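Local coordinates for protein fluvirucin B1 DH domain from module 1 (Actinomadura vulgaris, PDB 6OBV) that probably dehydrates beta-hydroxyacyl polyketide intermediates, as the dehydratase domain of the first module of the fluvirucin B1 polyketide synthase, at residues Val35-Leu40 / Ala86-Asp91; Ala120-Gly125 / Arg129-Val134. All coordinates share one frame; numbering follows the deposited sequence.

Contact 1 (Val35-Leu40 / Ala86-Asp91); sequences VDHPML and AVRAGD
Arg88 carries almost all of this contact, reaching, in what is probably the N-terminal hotdog half of the dehydratase fold, from helix 79-92 to Val35, His37 and Leu40 in the loop between strands 33-34 and 40-45. Its CG stands anti to the backbone N (chi1 -171°), which sends the chain off the helix toward the loop; there CG meets His37 CD2 at 3.4 Å. Arg88 CD follows alongside the imidazole, 3.8 Å from His37 CD2, and Leu40 CD1 approaches Arg88 CG more loosely, at 4.2 Å. The bend at chi2 (47°) carries the rest of the chain past the histidine, and the guanidinium plane stands 86° from that of the imidazole. Val35 then lays a methyl over one guanidinium face, CG1 lying 3.2 Å from Arg88 NH2. Next along the helix, Ala89 adds little, but it rests on Leu54 of strand 52-58, the residue that Val35 and Leu40 also touch. The polar ends find partners elsewhere: Arg88 NH1 forms a salt bridge with Glu92, and His37 NE2 is hydrogen-bonded to Glu84, while His37 ND1 accepts the backbone N-H of Met39 (3.1 Å). Gripped at both nitrogens, the imidazole has its rotation fixed, a pattern consistent with a proton on NE2. Across the interface, the chemistry is that of the arginine's aliphatic stem and flat face, with its charge met within its own helix.

Contact 2 (Ala120-Gly125 / Arg129-Val134); sequences AVTAAG and RREVAV
Thr122 is the polar centre of the contact: Arg130 NH1 donates to its O at 2.8 Å, the oxygen lying 16° out of the guanidinium plane, and Glu131 N donates to its OG1, also at 2.8 Å, while Thr122 N reaches Glu131 O at 2.9 Å. With chi1 at 62°, the threonine hydroxyl sits where it can take that N-H and also bond, longer at 3.2 Å, from OG1 to Ala123 O. Inward, regular antiparallel pairing holds: Ala120 and Ala133 form a hydrogen-bonded pair, Val121 and Val132 a non-hydrogen-bonded one. Toward the turn, Gly125 N is bonded to Arg129 O at 3.1 Å, and Arg129 itself forms salt bridges with Glu99 and Asp127. Packing completes the contact. Val121 CG1 presses on Arg130 CD at 3.5 Å, its CG2 meets Val132 CG2 at 3.9 Å, and Ala124 N lies over one guanidinium face. Arg130 also touches Val93 and Cys95; its NE is buried without a partner. In this beta hairpin Thr122 O and Glu131 N, which regular pairing would join, are instead met by a guanidinium and a hydroxyl, while the backbone bonds at Thr122 N and Gly125 N still hold the arms together.

In the fold
From the N terminus, the loop 35-40 leads into strand 40-45, and contact 1 closes when the chain, after strands 52-58, 69-71 and 74-75, returns as helix 79-92. Only then, past strand 97-103, does contact 2 open, closing the short turn of the hairpin 115-121/130-137. The two loops follow in series, neither nesting nor crossing. Helix 79-92 links them, since Ala89 CB packs on Val121 CG2 at 3.7 Å, while Leu40 and Ala89 both touch Val119 of strand 115-121. In the double hotdog fold of polyketide synthase dehydratases, it is probably the hotdog helix of the N-terminal half: contact 1 ties it to the N-terminal edge, and contact 2 joins strands 115-121 and 130-137 near the hairpin's turn.

Contact 1 (Val35-Leu40 / Ala86-Asp91)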
ATOM      1  N   VAL A  35       6.512   9.192   0.287  1.00 36.63           N
ATOM      2  CA  VAL A  35       6.538   9.934  -0.970  1.00 37.08           C
ATOM      3  C   VAL A  35       6.267  11.390  -0.635  1.00 35.24           C
ATOM      4  O   VAL A  35       5.255  11.700   0.010  1.00 31.09           O
ATOM      5  CB  VAL A  35       5.492   9.421  -1.980  1.00 36.81           C
ATOM      6  CG1 VAL A  35       5.541  10.244  -3.271  1.00 38.72           C
ATOM      7  CG2 VAL A  35       5.672   7.934  -2.278  1.00 32.80           C
ATOM      8  N   ASP A  36       7.161  12.279  -1.073  1.00 32.93           N
ATOM      9  CA  ASP A  36       7.015  13.718  -0.835  1.00 39.70           C
ATOM     10  C   ASP A  36       6.321  14.353  -2.036  1.00 40.62           C
ATOM     11  O   ASP A  36       6.954  14.773  -3.004  1.00 43.20           O
ATOM     12  CB  ASP A  36       8.363  14.374  -0.566  1.00 49.13           C
ATOM     13  CG  ASP A  36       8.229  15.865  -0.271  1.00 64.80           C
ATOM     14  OD1 ASP A  36       7.213  16.257   0.347  1.00 67.55           O
ATOM     15  OD2 ASP A  36       9.144  16.642  -0.635  1.00 75.12           O
ATOM     16  N   HIS A  37       4.998  14.441  -1.954  1.00 38.33           N
ATOM     17  CA  HIS A  37       4.164  14.954  -3.021  1.00 32.99           C
ATOM     18  C   HIS A  37       2.878  15.439  -2.374  1.00 31.74           C
ATOM     19  O   HIS A  37       2.461  14.870  -1.362  1.00 36.90           O
ATOM     20  CB  HIS A  37       3.882  13.860  -4.060  1.00 35.49           C
ATOM     21  CG  HIS A  37       3.187  14.361  -5.286  1.00 36.69           C
ATOM     22  ND1 HIS A  37       1.817  14.460  -5.374  1.00 32.04           N
ATOM     23  CD2 HIS A  37       3.674  14.798  -6.471  1.00 32.48           C
ATOM     24  CE1 HIS A  37       1.487  14.940  -6.560  1.00 30.52           C
ATOM     25  NE2 HIS A  37       2.595  15.145  -7.249  1.00 37.26           N
ATOM     26  N   PRO A  38       2.241  16.499  -2.899  1.00 33.13           N
ATOM     27  CA  PRO A  38       1.026  17.022  -2.236  1.00 29.32           C
ATOM     28  C   PRO A  38      -0.172  16.085  -2.271  1.00 29.06           C
ATOM     29  O   PRO A  38      -1.067  16.221  -1.430  1.00 28.32           O
ATOM     30  CB  PRO A  38       0.736  18.322  -3.008  1.00 34.59           C
ATOM     31  CG  PRO A  38       2.066  18.748  -3.563  1.00 28.45           C
ATOM     32  CD  PRO A  38       2.760  17.442  -3.911  1.00 37.56           C
ATOM     33  N   MET A  39      -0.243  15.145  -3.213  1.00 25.42           N
ATOM     34  CA  MET A  39      -1.412  14.290  -3.314  1.00 25.50           C
ATOM     35  C   MET A  39      -1.125  12.840  -2.985  1.00 28.38           C
ATOM     36  O   MET A  39      -2.072  12.094  -2.713  1.00 28.99           O
ATOM     37  CB  MET A  39      -2.019  14.360  -4.728  1.00 25.21           C
ATOM     38  CG  MET A  39      -2.328  15.767  -5.194  1.00 32.54           C
ATOM     39  SD  MET A  39      -3.366  15.811  -6.676  1.00 33.22           S
ATOM     40  CE  MET A  39      -2.233  15.282  -7.928  1.00 29.73           C
ATOM     41  N   LEU A  40       0.143  12.427  -3.013  1.00 21.21           N
ATOM     42  CA  LEU A  40       0.550  11.062  -2.687  1.00 30.41           C
ATOM     43  C   LEU A  40       1.553  11.088  -1.548  1.00 31.74           C
ATOM     44  O   LEU A  40       2.502  11.877  -1.580  1.00 29.52           O
ATOM     45  CB  LEU A  40       1.187  10.369  -3.881  1.00 28.51           C
ATOM     46  CG  LEU A  40       0.312  10.293  -5.109  1.00 23.10           C
ATOM     47  CD1 LEU A  40       1.224  10.007  -6.253  1.00 18.46           C
ATOM     48  CD2 LEU A  40      -0.768   9.205  -4.928  1.00 30.14           C
ATOM     49  N   ALA A  86       0.033  10.074 -12.455  1.00 22.72           N
ATOM     50  CA  ALA A  86       0.697   9.022 -13.205  1.00 22.98           C
ATOM     51  C   ALA A  86       2.190   9.313 -13.361  1.00 28.63           C
ATOM     52  O   ALA A  86       3.024   8.410 -13.244  1.00 25.56           O
ATOM     53  CB  ALA A  86       0.020   8.866 -14.574  1.00 22.59           C
ATOM     54  N   VAL A  87       2.554  10.568 -13.619  1.00 23.90           N
ATOM     55  CA  VAL A  87       3.969  10.878 -13.805  1.00 22.69           C
ATOM     56  C   VAL A  87       4.735  10.722 -12.493  1.00 26.59           C
ATOM     57  O   VAL A  87       5.842  10.167 -12.469  1.00 33.04           O
ATOM     58  CB  VAL A  87       4.125  12.281 -14.410  1.00 21.09           C
ATOM     59  CG1 VAL A  87       5.562  12.764 -14.209  1.00 33.31           C
ATOM     60  CG2 VAL A  87       3.781  12.239 -15.903  1.00 23.84           C
ATOM     61  N   ARG A  88       4.156  11.184 -11.380  1.00 22.48           N
ATOM     62  CA  ARG A  88       4.826  11.025 -10.093  1.00 20.82           C
ATOM     63  C   ARG A  88       5.068   9.553  -9.769  1.00 27.08           C
ATOM     64  O   ARG A  88       6.124   9.193  -9.233  1.00 30.19           O
ATOM     65  CB  ARG A  88       4.010  11.689  -8.989  1.00 30.56           C
ATOM     66  CG  ARG A  88       4.729  11.765  -7.640  1.00 29.56           C
ATOM     67  CD  ARG A  88       6.140  12.263  -7.821  1.00 31.87           C
ATOM     68  NE  ARG A  88       6.876  12.313  -6.553  1.00 39.10           N
ATOM     69  CZ  ARG A  88       7.477  11.271  -5.985  1.00 36.62           C
ATOM     70  NH1 ARG A  88       7.445  10.079  -6.564  1.00 31.20           N
ATOM     71  NH2 ARG A  88       8.121  11.420  -4.835  1.00 45.31           N
ATOM     72  N   ALA A  89       4.112   8.680 -10.097  1.00 26.06           N
ATOM     73  CA  ALA A  89       4.347   7.256  -9.870  1.00 27.22           C
ATOM     74  C   ALA A  89       5.441   6.741 -10.792  1.00 27.00           C
ATOM     75  O   ALA A  89       6.273   5.924 -10.386  1.00 30.11           O
ATOM     76  CB  ALA A  89       3.054   6.470 -10.068  1.00 22.94           C
ATOM     77  N   GLY A  90       5.480   7.242 -12.028  1.00 28.03           N
ATOM     78  CA  GLY A  90       6.584   6.908 -12.909  1.00 28.49           C
ATOM     79  C   GLY A  90       7.947   7.227 -12.324  1.00 29.75           C
ATOM     80  O   GLY A  90       8.884   6.431 -12.450  1.00 34.61           O
ATOM     81  N   ASP A  91       8.097   8.412 -11.710  1.00 29.11           N
ATOM     82  CA  ASP A  91       9.381   8.759 -11.100  1.00 31.16           C
ATOM     83  C   ASP A  91       9.776   7.764 -10.024  1.00 34.25           C
ATOM     84  O   ASP A  91      10.965   7.498  -9.820  1.00 33.37           O
ATOM     85  CB  ASP A  91       9.335  10.140 -10.457  1.00 36.97           C
ATOM     86  CG  ASP A  91       9.035  11.214 -11.430  1.00 42.15           C
ATOM     87  OD1 ASP A  91       9.306  11.008 -12.629  1.00 45.93           O
ATOM     88  OD2 ASP A  91       8.511  12.258 -10.989  1.00 42.73           O
TER

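Contact 2 (Ala120-Gly125 / Arg129-Val134)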
ATOM      1  N   ALA A 120      -1.501   2.535  -9.293  1.00 29.82           N
ATOM      2  CA  ALA A 120      -0.885   1.222  -9.389  1.00 29.01           C
ATOM      3  C   ALA A 120       0.024   1.171 -10.612  1.00 29.81           C
ATOM      4  O   ALA A 120      -0.355   1.630 -11.693  1.00 28.38           O
ATOM      5  CB  ALA A 120      -1.954   0.134  -9.466  1.00 29.29           C
ATOM      6  N   VAL A 121       1.229   0.628 -10.426  1.00 30.71           N
ATOM      7  CA  VAL A 121       2.242   0.527 -11.475  1.00 30.01           C
ATOM      8  C   VAL A 121       2.717  -0.922 -11.536  1.00 31.75           C
ATOM      9  O   VAL A 121       3.085  -1.500 -10.510  1.00 32.60           O
ATOM     10  CB  VAL A 121       3.427   1.476 -11.205  1.00 35.03           C
ATOM     11  CG1 VAL A 121       4.498   1.302 -12.252  1.00 37.78           C
ATOM     12  CG2 VAL A 121       2.953   2.927 -11.161  1.00 32.97           C
ATOM     13  N   THR A 122       2.716  -1.509 -12.728  1.00 28.43           N
ATOM     14  CA  THR A 122       3.101  -2.908 -12.836  1.00 28.72           C
ATOM     15  C   THR A 122       4.622  -3.059 -12.877  1.00 36.43           C
ATOM     16  O   THR A 122       5.380  -2.091 -12.986  1.00 37.63           O
ATOM     17  CB  THR A 122       2.495  -3.555 -14.084  1.00 29.13           C
ATOM     18  OG1 THR A 122       2.992  -2.884 -15.252  1.00 33.19           O
ATOM     19  CG2 THR A 122       0.947  -3.485 -14.071  1.00 24.94           C
ATOM     20  N   ALA A 123       5.070  -4.307 -12.766  1.00 38.07           N
ATOM     21  CA  ALA A 123       6.450  -4.615 -13.097  1.00 37.88           C
ATOM     22  C   ALA A 123       6.677  -4.304 -14.569  1.00 41.20           C
ATOM     23  O   ALA A 123       5.765  -4.426 -15.393  1.00 38.77           O
ATOM     24  CB  ALA A 123       6.767  -6.086 -12.813  1.00 33.76           C
ATOM     25  N   ALA A 124       7.895  -3.886 -14.896  1.00 38.17           N
ATOM     26  CA  ALA A 124       8.222  -3.601 -16.285  1.00 37.08           C
ATOM     27  C   ALA A 124       8.351  -4.898 -17.072  1.00 41.01           C
ATOM     28  O   ALA A 124       8.863  -5.901 -16.564  1.00 47.51           O
ATOM     29  CB  ALA A 124       9.520  -2.804 -16.376  1.00 34.18           C
ATOM     30  N   GLY A 125       7.882  -4.878 -18.320  1.00 40.08           N
ATOM     31  CA  GLY A 125       8.052  -6.041 -19.172  1.00 51.96           C
ATOM     32  C   GLY A 125       9.473  -6.203 -19.673  1.00 54.28           C
ATOM     33  O   GLY A 125      10.408  -5.606 -19.129  1.00 51.35           O
ATOM     34  N   ARG A 129       8.601  -1.176 -20.302  1.00 36.28           N
ATOM     35  CA  ARG A 129       7.367  -0.416 -20.208  1.00 35.53           C
ATOM     36  C   ARG A 129       6.530  -0.946 -19.050  1.00 31.81           C
ATOM     37  O   ARG A 129       6.511  -2.150 -18.782  1.00 36.45           O
ATOM     38  CB  ARG A 129       6.592  -0.486 -21.534  1.00 36.37           C
ATOM     39  CG  ARG A 129       7.284   0.300 -22.675  1.00 38.36           C
ATOM     40  CD  ARG A 129       6.799  -0.060 -24.089  1.00 35.43           C
ATOM     41  NE  ARG A 129       5.450   0.435 -24.314  1.00 35.82           N
ATOM     42  CZ  ARG A 129       4.376  -0.351 -24.289  1.00 41.53           C
ATOM     43  NH1 ARG A 129       4.527  -1.653 -24.066  1.00 42.22           N
ATOM     44  NH2 ARG A 129       3.162   0.151 -24.482  1.00 34.90           N
ATOM     45  N   ARG A 130       5.872  -0.028 -18.345  1.00 29.15           N
ATOM     46  CA  ARG A 130       5.051  -0.336 -17.178  1.00 32.66           C
ATOM     47  C   ARG A 130       3.628   0.150 -17.407  1.00 31.16           C
ATOM     48  O   ARG A 130       3.413   1.213 -18.009  1.00 28.97           O
ATOM     49  CB  ARG A 130       5.602   0.325 -15.912  1.00 25.04           C
ATOM     50  CG  ARG A 130       6.977  -0.144 -15.493  1.00 38.80           C
ATOM     51  CD  ARG A 130       7.364   0.518 -14.186  1.00 33.30           C
ATOM     52  NE  ARG A 130       8.717   0.197 -13.717  1.00 29.34           N
ATOM     53  CZ  ARG A 130       8.981  -0.700 -12.774  1.00 37.70           C
ATOM     54  NH1 ARG A 130       7.995  -1.406 -12.217  1.00 39.59           N
ATOM     55  NH2 ARG A 130      10.230  -0.902 -12.395  1.00 44.54           N
ATOM     56  N   GLU A 131       2.658  -0.636 -16.937  1.00 24.78           N
ATOM     57  CA  GLU A 131       1.265  -0.226 -16.971  1.00 29.25           C
ATOM     58  C   GLU A 131       0.961   0.558 -15.703  1.00 35.17           C
ATOM     59  O   GLU A 131       1.479   0.247 -14.626  1.00 39.17           O
ATOM     60  CB  GLU A 131       0.326  -1.427 -17.084  1.00 30.76           C
ATOM     61  CG  GLU A 131       0.208  -2.003 -18.466  1.00 40.55           C
ATOM     62  CD  GLU A 131       1.447  -2.807 -18.856  1.00 58.26           C
ATOM     63  OE1 GLU A 131       1.753  -3.821 -18.177  1.00 56.72           O
ATOM     64  OE2 GLU A 131       2.123  -2.414 -19.840  1.00 66.01           O
ATOM     65  N   VAL A 132       0.148   1.599 -15.846  1.00 29.24           N
ATOM     66  CA  VAL A 132      -0.220   2.459 -14.732  1.00 29.64           C
ATOM     67  C   VAL A 132      -1.726   2.622 -14.776  1.00 27.34           C
ATOM     68  O   VAL A 132      -2.340   2.552 -15.846  1.00 28.67           O
ATOM     69  CB  VAL A 132       0.503   3.823 -14.782  1.00 30.41           C
ATOM     70  CG1 VAL A 132       0.091   4.605 -16.012  1.00 32.26           C
ATOM     71  CG2 VAL A 132       0.270   4.639 -13.488  1.00 23.39           C
ATOM     72  N   ALA A 133      -2.326   2.765 -13.594  1.00 25.13           N
ATOM     73  CA  ALA A 133      -3.761   2.942 -13.437  1.00 27.48           C
ATOM     74  C   ALA A 133      -3.982   3.834 -12.224  1.00 30.41           C
ATOM     75  O   ALA A 133      -3.209   3.777 -11.271  1.00 32.93           O
ATOM     76  CB  ALA A 133      -4.484   1.590 -13.271  1.00 27.79           C
ATOM     77  N   VAL A 134      -5.006   4.694 -12.276  1.00 28.53           N
ATOM     78  CA  VAL A 134      -5.391   5.526 -11.131  1.00 22.09           C
ATOM     79  C   VAL A 134      -6.810   5.141 -10.719  1.00 25.49           C
ATOM     80  O   VAL A 134      -7.731   5.184 -11.541  1.00 23.66           O
ATOM     81  CB  VAL A 134      -5.310   7.034 -11.436  1.00 19.07           C
ATOM     82  CG1 VAL A 134      -5.604   7.852 -10.169  1.00 14.15           C
ATOM     83  CG2 VAL A 134      -3.937   7.429 -11.961  1.00 14.39           C
TER